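Long-range contacts in RTX toxin RtxA (Vibrio vulnificus MO6-24/O, PDB 6IMP), which acts as a multi-effector virulence toxin whose alpha/beta-hydrolase-fold domain, the part described here, is probably a hydrolase: residues A[45-49]-A[137-143]; A[147-151]-A[234-238]; A[255-261]-A[282-288]. All coordinates share one frame; numbering follows the deposited sequence.

Interaction 1. Residues A[45-49]-A[137-143]; sequences DARRK and GYGESDG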
ATOM      1  N   ASP A  45     -14.941  -4.604 -10.393  1.00 85.04           N
ATOM      2  CA  ASP A  45     -14.525  -4.235 -11.764  1.00 83.33           C
ATOM      3  C   ASP A  45     -13.413  -3.176 -11.705  1.00 71.87           C
ATOM      4  O   ASP A  45     -12.313  -3.388 -12.215  1.00 70.47           O
ATOM      5  CB  ASP A  45     -15.720  -3.732 -12.597  1.00 91.01           C
ATOM      6  CG  ASP A  45     -16.582  -4.874 -13.162  1.00 92.51           C
ATOM      7  OD1 ASP A  45     -16.044  -5.967 -13.441  1.00 86.08           O
ATOM      8  OD2 ASP A  45     -17.799  -4.661 -13.353  1.00 98.11           O
ATOM      9  N   ALA A  46     -13.701  -2.076 -11.015  1.00 66.79           N
ATOM     10  CA  ALA A  46     -12.694  -1.070 -10.606  1.00 64.46           C
ATOM     11  C   ALA A  46     -11.425  -1.631  -9.969  1.00 66.38           C
ATOM     12  O   ALA A  46     -10.329  -1.130 -10.215  1.00 68.09           O
ATOM     13  CB  ALA A  46     -13.326  -0.086  -9.641  1.00 64.35           C
ATOM     14  N   ARG A  47     -11.598  -2.597  -9.075  1.00 69.23           N
ATOM     15  CA  ARG A  47     -10.491  -3.163  -8.310  1.00 72.31           C
ATOM     16  C   ARG A  47      -9.541  -3.943  -9.200  1.00 70.15           C
ATOM     17  O   ARG A  47      -8.332  -3.970  -8.956  1.00 67.67           O
ATOM     18  CB  ARG A  47     -11.019  -4.100  -7.219  1.00 72.37           C
ATOM     19  CG  ARG A  47     -11.678  -3.402  -6.043  1.00 68.91           C
ATOM     20  CD  ARG A  47     -11.541  -4.229  -4.787  1.00 71.87           C
ATOM     21  NE  ARG A  47     -11.978  -5.607  -4.984  1.00 68.18           N
ATOM     22  CZ  ARG A  47     -13.227  -6.029  -4.857  1.00 76.99           C
ATOM     23  NH1 ARG A  47     -14.213  -5.180  -4.567  1.00 84.51           N
ATOM     24  NH2 ARG A  47     -13.500  -7.307  -5.052  1.00 81.64           N
ATOM     25  N   ARG A  48     -10.106  -4.612 -10.198  1.00 63.64           N
ATOM     26  CA  ARG A  48      -9.356  -5.548 -11.019  1.00 68.93           C
ATOM     27  C   ARG A  48      -8.900  -4.947 -12.349  1.00 67.25           C
ATOM     28  O   ARG A  48      -7.933  -5.432 -12.943  1.00 69.17           O
ATOM     29  CB  ARG A  48     -10.172  -6.826 -11.244  1.00 71.26           C
ATOM     30  CG  ARG A  48     -10.397  -7.636  -9.965  1.00 74.78           C
ATOM     31  CD  ARG A  48     -10.697  -9.092 -10.281  1.00 72.25           C
ATOM     32  NE  ARG A  48     -10.791  -9.966  -9.104  1.00 71.88           N
ATOM     33  CZ  ARG A  48      -9.754 -10.459  -8.423  1.00 70.90           C
ATOM     34  NH1 ARG A  48      -8.503 -10.116  -8.732  1.00 71.85           N
ATOM     35  NH2 ARG A  48      -9.965 -11.286  -7.407  1.00 66.75           N
ATOM     36  N   LYS A  49      -9.563  -3.874 -12.782  1.00 65.97           N
ATOM     37  CA  LYS A  49      -9.319  -3.275 -14.099  1.00 72.08           C
ATOM     38  C   LYS A  49      -7.870  -2.835 -14.295  1.00 70.59           C
ATOM     39  O   LYS A  49      -7.256  -2.243 -13.402  1.00 62.95           O
ATOM     40  CB  LYS A  49     -10.235  -2.078 -14.316  1.00 74.12           C
ATOM     41  CG  LYS A  49     -10.043  -1.372 -15.648  1.00 85.33           C
ATOM     42  CD  LYS A  49     -11.233  -0.465 -15.957  1.00 96.50           C
ATOM     43  CE  LYS A  49     -11.228   0.031 -17.395  1.00102.89           C
ATOM     44  NZ  LYS A  49     -11.407  -1.078 -18.378  1.00112.59           N
ATOM     45  N   GLY A 137      -8.029  -9.617  -4.149  1.00 60.49           N
ATOM     46  CA  GLY A 137      -9.263  -8.995  -4.641  1.00 67.17           C
ATOM     47  C   GLY A 137      -9.012  -7.824  -5.570  1.00 70.40           C
ATOM     48  O   GLY A 137      -9.955  -7.232  -6.110  1.00 62.69           O
ATOM     49  N   TYR A 138      -7.731  -7.518  -5.776  1.00 71.91           N
ATOM     50  CA  TYR A 138      -7.307  -6.375  -6.550  1.00 68.79           C
ATOM     51  C   TYR A 138      -6.496  -6.865  -7.723  1.00 75.29           C
ATOM     52  O   TYR A 138      -5.723  -7.820  -7.598  1.00 64.71           O
ATOM     53  CB  TYR A 138      -6.451  -5.457  -5.693  1.00 68.26           C
ATOM     54  CG  TYR A 138      -7.255  -4.554  -4.797  1.00 66.58           C
ATOM     55  CD1 TYR A 138      -7.809  -3.381  -5.290  1.00 62.59           C
ATOM     56  CD2 TYR A 138      -7.449  -4.858  -3.453  1.00 60.63           C
ATOM     57  CE1 TYR A 138      -8.521  -2.525  -4.471  1.00 62.56           C
ATOM     58  CE2 TYR A 138      -8.165  -4.008  -2.624  1.00 61.51           C
ATOM     59  CZ  TYR A 138      -8.703  -2.843  -3.137  1.00 63.36           C
ATOM     60  OH  TYR A 138      -9.437  -1.992  -2.327  1.00 66.67           O
ATOM     61  N   GLY A 139      -6.650  -6.175  -8.852  1.00 81.46           N
ATOM     62  CA  GLY A 139      -6.045  -6.578 -10.125  1.00 70.76           C
ATOM     63  C   GLY A 139      -6.362  -8.014 -10.496  1.00 71.94           C
ATOM     64  O   GLY A 139      -7.521  -8.365 -10.725  1.00 67.83           O
ATOM     65  N   GLU A 140      -5.325  -8.848 -10.543  1.00 75.38           N
ATOM     66  CA  GLU A 140      -5.463 -10.255 -10.938  1.00 79.06           C
ATOM     67  C   GLU A 140      -5.223 -11.212  -9.752  1.00 75.65           C
ATOM     68  O   GLU A 140      -5.097 -12.419  -9.938  1.00 73.23           O
ATOM     69  CB  GLU A 140      -4.501 -10.577 -12.101  1.00 86.54           C
ATOM     70  CG  GLU A 140      -5.123 -10.498 -13.495  1.00 94.23           C
ATOM     71  CD  GLU A 140      -4.217 -11.091 -14.581  1.00103.90           C
ATOM     72  OE1 GLU A 140      -2.983 -10.885 -14.521  1.00 94.93           O
ATOM     73  OE2 GLU A 140      -4.740 -11.764 -15.500  1.00110.14           O
ATOM     74  N   SER A 141      -5.178 -10.676  -8.537  1.00 74.00           N
ATOM     75  CA  SER A 141      -4.926 -11.498  -7.356  1.00 71.77           C
ATOM     76  C   SER A 141      -6.217 -12.157  -6.919  1.00 67.82           C
ATOM     77  O   SER A 141      -7.292 -11.578  -7.072  1.00 63.52           O
ATOM     78  CB  SER A 141      -4.347 -10.647  -6.222  1.00 72.27           C
ATOM     79  OG  SER A 141      -3.065 -10.138  -6.575  1.00 69.55           O
ATOM     80  N   ASP A 142      -6.112 -13.367  -6.374  1.00 69.04           N
ATOM     81  CA  ASP A 142      -7.300 -14.122  -5.974  1.00 72.81           C
ATOM     82  C   ASP A 142      -7.855 -13.617  -4.675  1.00 70.60           C
ATOM     83  O   ASP A 142      -7.110 -13.184  -3.802  1.00 64.66           O
ATOM     84  CB  ASP A 142      -6.986 -15.594  -5.774  1.00 75.51           C
ATOM     85  CG  ASP A 142      -6.740 -16.314  -7.060  1.00 78.75           C
ATOM     86  OD1 ASP A 142      -7.580 -16.210  -7.989  1.00 77.41           O
ATOM     87  OD2 ASP A 142      -5.708 -17.011  -7.126  1.00 73.27           O
ATOM     88  N   GLY A 143      -9.165 -13.769  -4.530  1.00 70.64           N
ATOM     89  CA  GLY A 143      -9.826 -13.651  -3.248  1.00 71.92           C
ATOM     90  C   GLY A 143     -10.565 -12.348  -3.102  1.00 72.07           C
ATOM     91  O   GLY A 143     -10.928 -11.711  -4.091  1.00 75.52           O
TER
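Arg48, in the last turn of helix 44-48, reaches into the 137-143 loop and binds its carbonyl oxygens. The chain runs extended from CG to NE, so the guanidinium is carried well into the curl of the loop. NH1 and NH2 close end-on upon one atom, Ser141 O, with NH2 at 2.7 Å from that oxygen and in its carbonyl plane. NH1 has a second acceptor, Gly139 O, 2.8 Å away and almost exactly in the guanidinium plane, although the nitrogen stands well above the carbonyl plane of Gly139. One face of the guanidinium lies against the backbone of Gly137.

Arg47 binds the start of the loop. Its NE donates to Gly137 O over 2.8 Å, and NH1 is satisfied by Gly42 O. CD lies over one face of the Tyr138 ring, 3.7 Å from its centroid, a CH-pi contact; beyond CD the bend at chi3 (-51°) turns NE toward Gly137 O. The Tyr138 hydroxyl is bonded in turn to Tyr41 O. Backbone joins backbone where Gly139 N meets Arg47 O at 2.8 Å, a nearly straight bond (172°).

Inside the loop, Ser141 N bonds to Tyr138 O at 3.1 Å, closing a type II' turn in which Gly139 supplies the positive phi. Ser141 OG is held by Thr80 N and Asn134 O, and Asp142 OD2 forms a salt bridge with Arg78. The carbonyls of Gly137, Gly139 and Ser141 thus all find arginine donors in a buried setting. The Gly-Tyr-Gly-Glu-Ser run, lying between strand 129-133 and helix 147-164, resembles the glycine-rich loop found at this point in many alpha/beta hydrolases; here helix 44-48 packs against it.

Interaction 2. Residues A[147-151]-A[234-238]; sequences EKGLY and NGQFS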
ATOM      1  N   GLU A 147      -9.534  -6.391   6.195  1.00 59.04           N
ATOM      2  CA  GLU A 147      -8.461  -5.779   6.975  1.00 63.07           C
ATOM      3  C   GLU A 147      -7.307  -6.759   7.219  1.00 64.90           C
ATOM      4  O   GLU A 147      -6.147  -6.458   6.942  1.00 62.50           O
ATOM      5  CB  GLU A 147      -8.973  -5.214   8.309  1.00 62.06           C
ATOM      6  CG  GLU A 147      -7.834  -4.726   9.209  1.00 64.26           C
ATOM      7  CD  GLU A 147      -8.260  -3.720  10.258  1.00 68.56           C
ATOM      8  OE1 GLU A 147      -9.437  -3.718  10.646  1.00 77.73           O
ATOM      9  OE2 GLU A 147      -7.406  -2.929  10.710  1.00 74.63           O
ATOM     10  N   LYS A 148      -7.634  -7.935   7.729  1.00 69.74           N
ATOM     11  CA  LYS A 148      -6.610  -8.855   8.209  1.00 68.99           C
ATOM     12  C   LYS A 148      -5.986  -9.636   7.048  1.00 66.60           C
ATOM     13  O   LYS A 148      -4.781  -9.922   7.047  1.00 66.37           O
ATOM     14  CB  LYS A 148      -7.180  -9.791   9.280  1.00 75.04           C
ATOM     15  CG  LYS A 148      -6.678  -9.494  10.694  1.00 94.69           C
ATOM     16  CD  LYS A 148      -7.371  -8.298  11.342  1.00103.07           C
ATOM     17  CE  LYS A 148      -6.510  -7.682  12.442  1.00105.75           C
ATOM     18  NZ  LYS A 148      -7.295  -6.830  13.381  1.00110.40           N
ATOM     19  N   GLY A 149      -6.800  -9.953   6.048  1.00 55.65           N
ATOM     20  CA  GLY A 149      -6.280 -10.475   4.795  1.00 54.61           C
ATOM     21  C   GLY A 149      -5.212  -9.592   4.151  1.00 58.36           C
ATOM     22  O   GLY A 149      -4.159 -10.081   3.750  1.00 59.84           O
ATOM     23  N   LEU A 150      -5.475  -8.290   4.059  1.00 60.10           N
ATOM     24  CA  LEU A 150      -4.552  -7.377   3.387  1.00 57.84           C
ATOM     25  C   LEU A 150      -3.227  -7.274   4.122  1.00 57.13           C
ATOM     26  O   LEU A 150      -2.168  -7.192   3.496  1.00 58.62           O
ATOM     27  CB  LEU A 150      -5.180  -5.998   3.231  1.00 61.80           C
ATOM     28  CG  LEU A 150      -6.489  -5.932   2.433  1.00 63.09           C
ATOM     29  CD1 LEU A 150      -6.833  -4.491   2.088  1.00 62.64           C
ATOM     30  CD2 LEU A 150      -6.421  -6.755   1.164  1.00 62.32           C
ATOM     31  N   TYR A 151      -3.280  -7.294   5.451  1.00 57.37           N
ATOM     32  CA  TYR A 151      -2.054  -7.264   6.260  1.00 59.03           C
ATOM     33  C   TYR A 151      -1.216  -8.500   6.015  1.00 59.28           C
ATOM     34  O   TYR A 151       0.004  -8.435   5.981  1.00 68.31           O
ATOM     35  CB  TYR A 151      -2.364  -7.180   7.753  1.00 56.86           C
ATOM     36  CG  TYR A 151      -3.078  -5.917   8.227  1.00 56.15           C
ATOM     37  CD1 TYR A 151      -2.846  -4.675   7.639  1.00 58.97           C
ATOM     38  CD2 TYR A 151      -3.957  -5.973   9.301  1.00 54.42           C
ATOM     39  CE1 TYR A 151      -3.497  -3.538   8.102  1.00 64.97           C
ATOM     40  CE2 TYR A 151      -4.602  -4.848   9.764  1.00 58.35           C
ATOM     41  CZ  TYR A 151      -4.375  -3.636   9.164  1.00 61.54           C
ATOM     42  OH  TYR A 151      -5.018  -2.517   9.642  1.00 66.56           O
ATOM     43  N   ASN A 234     -14.470   1.832  13.456  1.00 75.86           N
ATOM     44  CA  ASN A 234     -13.364   2.256  14.329  1.00 79.01           C
ATOM     45  C   ASN A 234     -12.343   1.143  14.552  1.00 73.65           C
ATOM     46  O   ASN A 234     -12.708  -0.019  14.685  1.00 73.69           O
ATOM     47  CB  ASN A 234     -13.914   2.705  15.696  1.00 87.60           C
ATOM     48  CG  ASN A 234     -14.105   4.215  15.793  1.00 91.65           C
ATOM     49  OD1 ASN A 234     -14.885   4.807  15.041  1.00 89.45           O
ATOM     50  ND2 ASN A 234     -13.406   4.841  16.740  1.00 85.23           N
ATOM     51  N   GLY A 235     -11.065   1.511  14.591  1.00 74.21           N
ATOM     52  CA  GLY A 235      -9.974   0.546  14.820  1.00 80.48           C
ATOM     53  C   GLY A 235      -9.524  -0.240  13.591  1.00 81.22           C
ATOM     54  O   GLY A 235      -8.616  -1.073  13.678  1.00 89.56           O
ATOM     55  N   GLN A 236     -10.167   0.008  12.452  1.00 79.59           N
ATOM     56  CA  GLN A 236      -9.770  -0.607  11.194  1.00 79.55           C
ATOM     57  C   GLN A 236      -8.842   0.312  10.392  1.00 81.34           C
ATOM     58  O   GLN A 236      -9.159   1.491  10.134  1.00 69.07           O
ATOM     59  CB  GLN A 236     -10.998  -0.980  10.366  1.00 78.55           C
ATOM     60  CG  GLN A 236     -11.957  -1.903  11.099  1.00 86.45           C
ATOM     61  CD  GLN A 236     -12.680  -2.882  10.186  1.00 89.27           C
ATOM     62  OE1 GLN A 236     -13.898  -3.025  10.269  1.00 95.54           O
ATOM     63  NE2 GLN A 236     -11.928  -3.595   9.343  1.00 82.79           N
ATOM     64  N   PHE A 237      -7.691  -0.238  10.004  1.00 78.37           N
ATOM     65  CA  PHE A 237      -6.683   0.495   9.238  1.00 75.50           C
ATOM     66  C   PHE A 237      -6.276   1.806   9.926  1.00 75.90           C
ATOM     67  O   PHE A 237      -6.094   2.829   9.260  1.00 74.46           O
ATOM     68  CB  PHE A 237      -7.187   0.812   7.821  1.00 75.76           C
ATOM     69  CG  PHE A 237      -7.619  -0.387   7.024  1.00 65.26           C
ATOM     70  CD1 PHE A 237      -6.681  -1.204   6.404  1.00 65.37           C
ATOM     71  CD2 PHE A 237      -8.965  -0.644   6.814  1.00 62.63           C
ATOM     72  CE1 PHE A 237      -7.080  -2.287   5.638  1.00 62.95           C
ATOM     73  CE2 PHE A 237      -9.373  -1.721   6.044  1.00 63.95           C
ATOM     74  CZ  PHE A 237      -8.429  -2.538   5.444  1.00 63.33           C
ATOM     75  N   SER A 238      -6.141   1.775  11.253  1.00 77.40           N
ATOM     76  CA  SER A 238      -5.580   2.912  11.985  1.00 78.71           C
ATOM     77  C   SER A 238      -4.051   2.858  11.918  1.00 79.85           C
ATOM     78  O   SER A 238      -3.444   1.863  12.326  1.00 62.76           O
ATOM     79  CB  SER A 238      -6.048   2.912  13.441  1.00 86.08           C
ATOM     80  OG  SER A 238      -5.264   3.795  14.232  1.00 95.79           O
TER
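Glu147 and Gln236 bring the two backbones nearest, their CA atoms 6.8 Å apart, where the first turn of helix 147-164 faces the loop that leads into helix 239-243. The Glu147 side chain bridges the gap: with CG anti to the backbone N (chi1 173°) and the chain extended beyond it, the carboxylate arrives at the loop. OE2 takes Phe237 N at 2.8 Å in an almost straight bond (173°), the donor standing above the carboxylate plane. The same oxygen accepts Tyr151 OH at 2.6 Å through its anti lone pair, and that hydroxyl is also bonded to Asn242 ND2. OE1 is met on its anti side by Gln236 NE2 at 2.8 Å; amide and carboxylate are nearly parallel (8°) but stepped, so this bond is bent and leaves both planes.

One face of the Phe237 ring is covered by Glu147 CG, and Phe237 CZ comes within 3.6 Å of Glu147 CA. Leu150 CD1 touches the ring at 4.2 Å from CE1, while the Tyr151 ring stands obliquely beside it. Three neutral donors therefore grip one carboxylate at the start of a helix, a setting that probably favours its ionised form.

Interaction 3. Residues A[255-261]-A[282-288]; sequences LTDNEGL and EQTFYGH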
ATOM      1  N   LEU A 255       4.189  12.137   3.876  1.00 76.06           N
ATOM      2  CA  LEU A 255       3.755  13.182   2.961  1.00 73.08           C
ATOM      3  C   LEU A 255       2.249  13.142   2.794  1.00 67.60           C
ATOM      4  O   LEU A 255       1.697  12.153   2.327  1.00 73.35           O
ATOM      5  CB  LEU A 255       4.450  13.017   1.614  1.00 73.11           C
ATOM      6  CG  LEU A 255       5.971  12.795   1.675  1.00 69.41           C
ATOM      7  CD1 LEU A 255       6.561  12.908   0.284  1.00 73.78           C
ATOM      8  CD2 LEU A 255       6.670  13.773   2.596  1.00 63.03           C
ATOM      9  N   THR A 256       1.589  14.218   3.192  1.00 66.85           N
ATOM     10  CA  THR A 256       0.131  14.293   3.123  1.00 77.68           C
ATOM     11  C   THR A 256      -0.341  15.183   1.985  1.00 75.25           C
ATOM     12  O   THR A 256       0.360  16.096   1.580  1.00 76.67           O
ATOM     13  CB  THR A 256      -0.456  14.849   4.425  1.00 85.30           C
ATOM     14  OG1 THR A 256      -0.130  16.237   4.552  1.00 89.64           O
ATOM     15  CG2 THR A 256       0.094  14.099   5.611  1.00 92.82           C
ATOM     16  N   ASP A 257      -1.569  14.946   1.531  1.00 73.89           N
ATOM     17  CA  ASP A 257      -2.164  15.704   0.414  1.00 77.38           C
ATOM     18  C   ASP A 257      -2.831  16.988   0.914  1.00 78.64           C
ATOM     19  O   ASP A 257      -2.873  17.233   2.115  1.00 74.81           O
ATOM     20  CB  ASP A 257      -3.161  14.836  -0.371  1.00 79.44           C
ATOM     21  CG  ASP A 257      -4.198  14.175   0.519  1.00 88.05           C
ATOM     22  OD1 ASP A 257      -3.809  13.529   1.525  1.00103.87           O
ATOM     23  OD2 ASP A 257      -5.397  14.278   0.199  1.00 91.31           O
ATOM     24  N   ASN A 258      -3.310  17.826  -0.008  1.00 82.41           N
ATOM     25  CA  ASN A 258      -3.805  19.170   0.347  1.00 85.98           C
ATOM     26  C   ASN A 258      -5.330  19.218   0.464  1.00 92.56           C
ATOM     27  O   ASN A 258      -5.923  20.298   0.536  1.00106.40           O
ATOM     28  CB  ASN A 258      -3.300  20.234  -0.651  1.00 83.01           C
ATOM     29  CG  ASN A 258      -3.946  20.122  -2.038  1.00 90.60           C
ATOM     30  OD1 ASN A 258      -4.876  19.331  -2.265  1.00 85.58           O
ATOM     31  ND2 ASN A 258      -3.453  20.931  -2.974  1.00 82.20           N
ATOM     32  N   GLU A 259      -5.947  18.042   0.480  1.00 90.77           N
ATOM     33  CA  GLU A 259      -7.401  17.904   0.505  1.00 89.65           C
ATOM     34  C   GLU A 259      -7.780  17.328   1.868  1.00 86.93           C
ATOM     35  O   GLU A 259      -6.890  17.043   2.698  1.00 86.07           O
ATOM     36  CB  GLU A 259      -7.862  16.896  -0.571  1.00 93.61           C
ATOM     37  CG  GLU A 259      -7.560  17.313  -2.012  1.00 88.61           C
ATOM     38  CD  GLU A 259      -8.007  16.289  -3.049  1.00 86.00           C
ATOM     39  OE1 GLU A 259      -8.415  15.174  -2.674  1.00 96.41           O
ATOM     40  OE2 GLU A 259      -7.940  16.594  -4.255  1.00 97.28           O
ATOM     41  N   GLY A 260      -9.092  17.177   2.096  1.00 77.21           N
ATOM     42  CA  GLY A 260      -9.651  16.782   3.400  1.00 75.68           C
ATOM     43  C   GLY A 260      -8.959  15.629   4.125  1.00 73.62           C
ATOM     44  O   GLY A 260      -8.698  15.710   5.331  1.00 71.53           O
ATOM     45  N   LEU A 261      -8.675  14.551   3.402  1.00 73.55           N
ATOM     46  CA  LEU A 261      -7.919  13.437   3.965  1.00 69.56           C
ATOM     47  C   LEU A 261      -6.584  13.885   4.580  1.00 74.93           C
ATOM     48  O   LEU A 261      -6.226  13.459   5.679  1.00 67.23           O
ATOM     49  CB  LEU A 261      -7.660  12.382   2.897  1.00 68.87           C
ATOM     50  CG  LEU A 261      -7.090  11.081   3.460  1.00 72.49           C
ATOM     51  CD1 LEU A 261      -8.166  10.331   4.227  1.00 80.63           C
ATOM     52  CD2 LEU A 261      -6.496  10.191   2.380  1.00 71.37           C
ATOM     53  N   GLU A 282       6.258  16.578   5.445  1.00 76.60           N
ATOM     54  CA  GLU A 282       5.482  17.808   5.451  1.00 77.22           C
ATOM     55  C   GLU A 282       4.152  17.620   4.738  1.00 74.40           C
ATOM     56  O   GLU A 282       3.949  16.631   4.032  1.00 66.47           O
ATOM     57  CB  GLU A 282       6.275  18.928   4.769  1.00 84.67           C
ATOM     58  CG  GLU A 282       6.400  18.781   3.249  1.00 86.82           C
ATOM     59  CD  GLU A 282       7.505  19.642   2.645  1.00 89.39           C
ATOM     60  OE1 GLU A 282       7.621  19.674   1.400  1.00 94.32           O
ATOM     61  OE2 GLU A 282       8.266  20.280   3.406  1.00 86.40           O
ATOM     62  N   GLN A 283       3.262  18.597   4.895  1.00 70.14           N
ATOM     63  CA  GLN A 283       2.127  18.730   3.993  1.00 72.82           C
ATOM     64  C   GLN A 283       2.546  19.261   2.626  1.00 78.01           C
ATOM     65  O   GLN A 283       3.451  20.083   2.498  1.00 85.18           O
ATOM     66  CB  GLN A 283       1.027  19.611   4.578  1.00 69.22           C
ATOM     67  CG  GLN A 283      -0.297  19.469   3.840  1.00 69.58           C
ATOM     68  CD  GLN A 283      -1.435  20.158   4.536  1.00 75.75           C
ATOM     69  OE1 GLN A 283      -1.235  21.090   5.317  1.00 87.34           O
ATOM     70  NE2 GLN A 283      -2.648  19.728   4.235  1.00 83.98           N
ATOM     71  N   THR A 284       1.811  18.810   1.623  1.00 80.19           N
ATOM     72  CA  THR A 284       2.159  18.923   0.217  1.00 78.74           C
ATOM     73  C   THR A 284       1.103  19.834  -0.424  1.00 79.80           C
ATOM     74  O   THR A 284       0.018  19.987   0.126  1.00 87.74           O
ATOM     75  CB  THR A 284       2.116  17.498  -0.394  1.00 79.28           C
ATOM     76  OG1 THR A 284       3.373  16.845  -0.193  1.00 80.54           O
ATOM     77  CG2 THR A 284       1.837  17.507  -1.794  1.00 79.25           C
ATOM     78  N   PHE A 285       1.402  20.433  -1.576  1.00 88.08           N
ATOM     79  CA  PHE A 285       0.354  21.197  -2.317  1.00 88.88           C
ATOM     80  C   PHE A 285      -0.403  20.427  -3.432  1.00 85.15           C
ATOM     81  O   PHE A 285      -1.048  21.025  -4.316  1.00 71.80           O
ATOM     82  CB  PHE A 285       0.851  22.578  -2.775  1.00 90.79           C
ATOM     83  CG  PHE A 285       2.148  22.560  -3.516  1.00 80.59           C
ATOM     84  CD1 PHE A 285       2.178  22.337  -4.884  1.00 79.83           C
ATOM     85  CD2 PHE A 285       3.328  22.872  -2.861  1.00 78.82           C
ATOM     86  CE1 PHE A 285       3.377  22.375  -5.576  1.00 83.62           C
ATOM     87  CE2 PHE A 285       4.527  22.914  -3.544  1.00 80.72           C
ATOM     88  CZ  PHE A 285       4.557  22.662  -4.902  1.00 81.54           C
ATOM     89  N   TYR A 286      -0.436  19.103  -3.272  1.00 86.18           N
ATOM     90  CA  TYR A 286      -0.892  18.163  -4.289  1.00 76.43           C
ATOM     91  C   TYR A 286      -2.157  17.484  -3.796  1.00 78.08           C
ATOM     92  O   TYR A 286      -2.296  17.209  -2.601  1.00 75.75           O
ATOM     93  CB  TYR A 286       0.174  17.106  -4.563  1.00 72.46           C
ATOM     94  CG  TYR A 286       1.405  17.655  -5.250  1.00 73.23           C
ATOM     95  CD1 TYR A 286       1.302  18.297  -6.473  1.00 70.67           C
ATOM     96  CD2 TYR A 286       2.676  17.502  -4.698  1.00 72.34           C
ATOM     97  CE1 TYR A 286       2.428  18.789  -7.119  1.00 75.16           C
ATOM     98  CE2 TYR A 286       3.804  17.993  -5.333  1.00 72.51           C
ATOM     99  CZ  TYR A 286       3.680  18.631  -6.545  1.00 72.39           C
ATOM    100  OH  TYR A 286       4.801  19.118  -7.184  1.00 68.58           O
ATOM    101  N   GLY A 287      -3.080  17.234  -4.722  1.00 79.13           N
ATOM    102  CA  GLY A 287      -4.288  16.461  -4.438  1.00 80.56           C
ATOM    103  C   GLY A 287      -3.969  14.992  -4.202  1.00 86.81           C
ATOM    104  O   GLY A 287      -2.852  14.533  -4.484  1.00 95.45           O
ATOM    105  N   HIS A 288      -4.953  14.253  -3.693  1.00 79.99           N
ATOM    106  CA  HIS A 288      -4.741  12.865  -3.249  1.00 75.72           C
ATOM    107  C   HIS A 288      -4.244  11.910  -4.349  1.00 70.94           C
ATOM    108  O   HIS A 288      -3.418  11.040  -4.081  1.00 75.61           O
ATOM    109  CB  HIS A 288      -6.013  12.309  -2.615  1.00 73.01           C
ATOM    110  CG  HIS A 288      -5.838  10.952  -2.002  1.00 74.15           C
ATOM    111  ND1 HIS A 288      -5.300  10.763  -0.746  1.00 65.94           N
ATOM    112  CD2 HIS A 288      -6.122   9.718  -2.481  1.00 69.03           C
ATOM    113  CE1 HIS A 288      -5.274   9.471  -0.474  1.00 68.36           C
ATOM    114  NE2 HIS A 288      -5.767   8.816  -1.511  1.00 71.26           N
TER
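Asp257 and His288 face each other in what is probably the active site. In alpha/beta hydrolases the acid and the histidine of the catalytic triad sit on loops that follow late strands of the sheet, and His288 NE2 is hydrogen-bonded to Ser178 OG in a sequence that fits the nucleophile elbow. The contact also spans both ends of the beta-alpha-beta unit made by strand 252-256, helix 260-274 and strand 282-283.

The Asp257 carboxylate lies at the edge of the imidazole, near the ring plane but with its own plane turned 71° from it. OD2 is 3.6 Å from His288 ND1, longer than a hydrogen bond, and 3.5 Å from His288 CB. His288 has CG anti to its backbone nitrogen (chi1 -174°), which sets the ring beside the aspartate while NE2 reaches the serine.

Two firmer bonds tie the loops, one between backbones and one from a side chain. Asn258 N donates to Tyr286 O at 2.9 Å. Gln283, extended beyond CG, crosses Thr256 at about a right angle and sends NE2 to Asp257 O, a straight bond of 3.3 Å with the oxygen in the amide plane. Gln283 CG passes 3.3 Å from Thr256 OG1, whose hydroxyl is bonded to Glu266.

The parallel strand pairing is slight: Thr256 N to Glu282 O is weak at 3.5 Å, and Thr284 N to Thr256 O is weak as well, at 3.1 Å. Beyond it, the bonds at Asp257 O and Asn258 N hold both sides of the peptide that follows Asp257, the presumed acid. The backbone of Asp257 is thus secured while its carboxylate meets the edge of His288 without a hydrogen bond in this model, so the Asp-His half of the presumed triad is placed but not closed.

Overall arrangement
The three contacts follow one another along the chain in the sense that each closes before the next opens. Interactions 1 and 2 have centres about 18 Å apart, and their segments adjoin in sequence: the loop after strand 129-133 serves the first, and helix 147-164, which follows it, serves the second. Interaction 3 lies farther along the same mixed sheet, at its 282-283 edge, with centres about 27 Å from interaction 1 and 23 Å from interaction 2. Interaction 1 joins helix 44-48 to the loop after strand 129-133, and interaction 2 joins helix 147-164 to the loop before helix 239-243, while interaction 3 places the probable catalytic histidine beside Ser178.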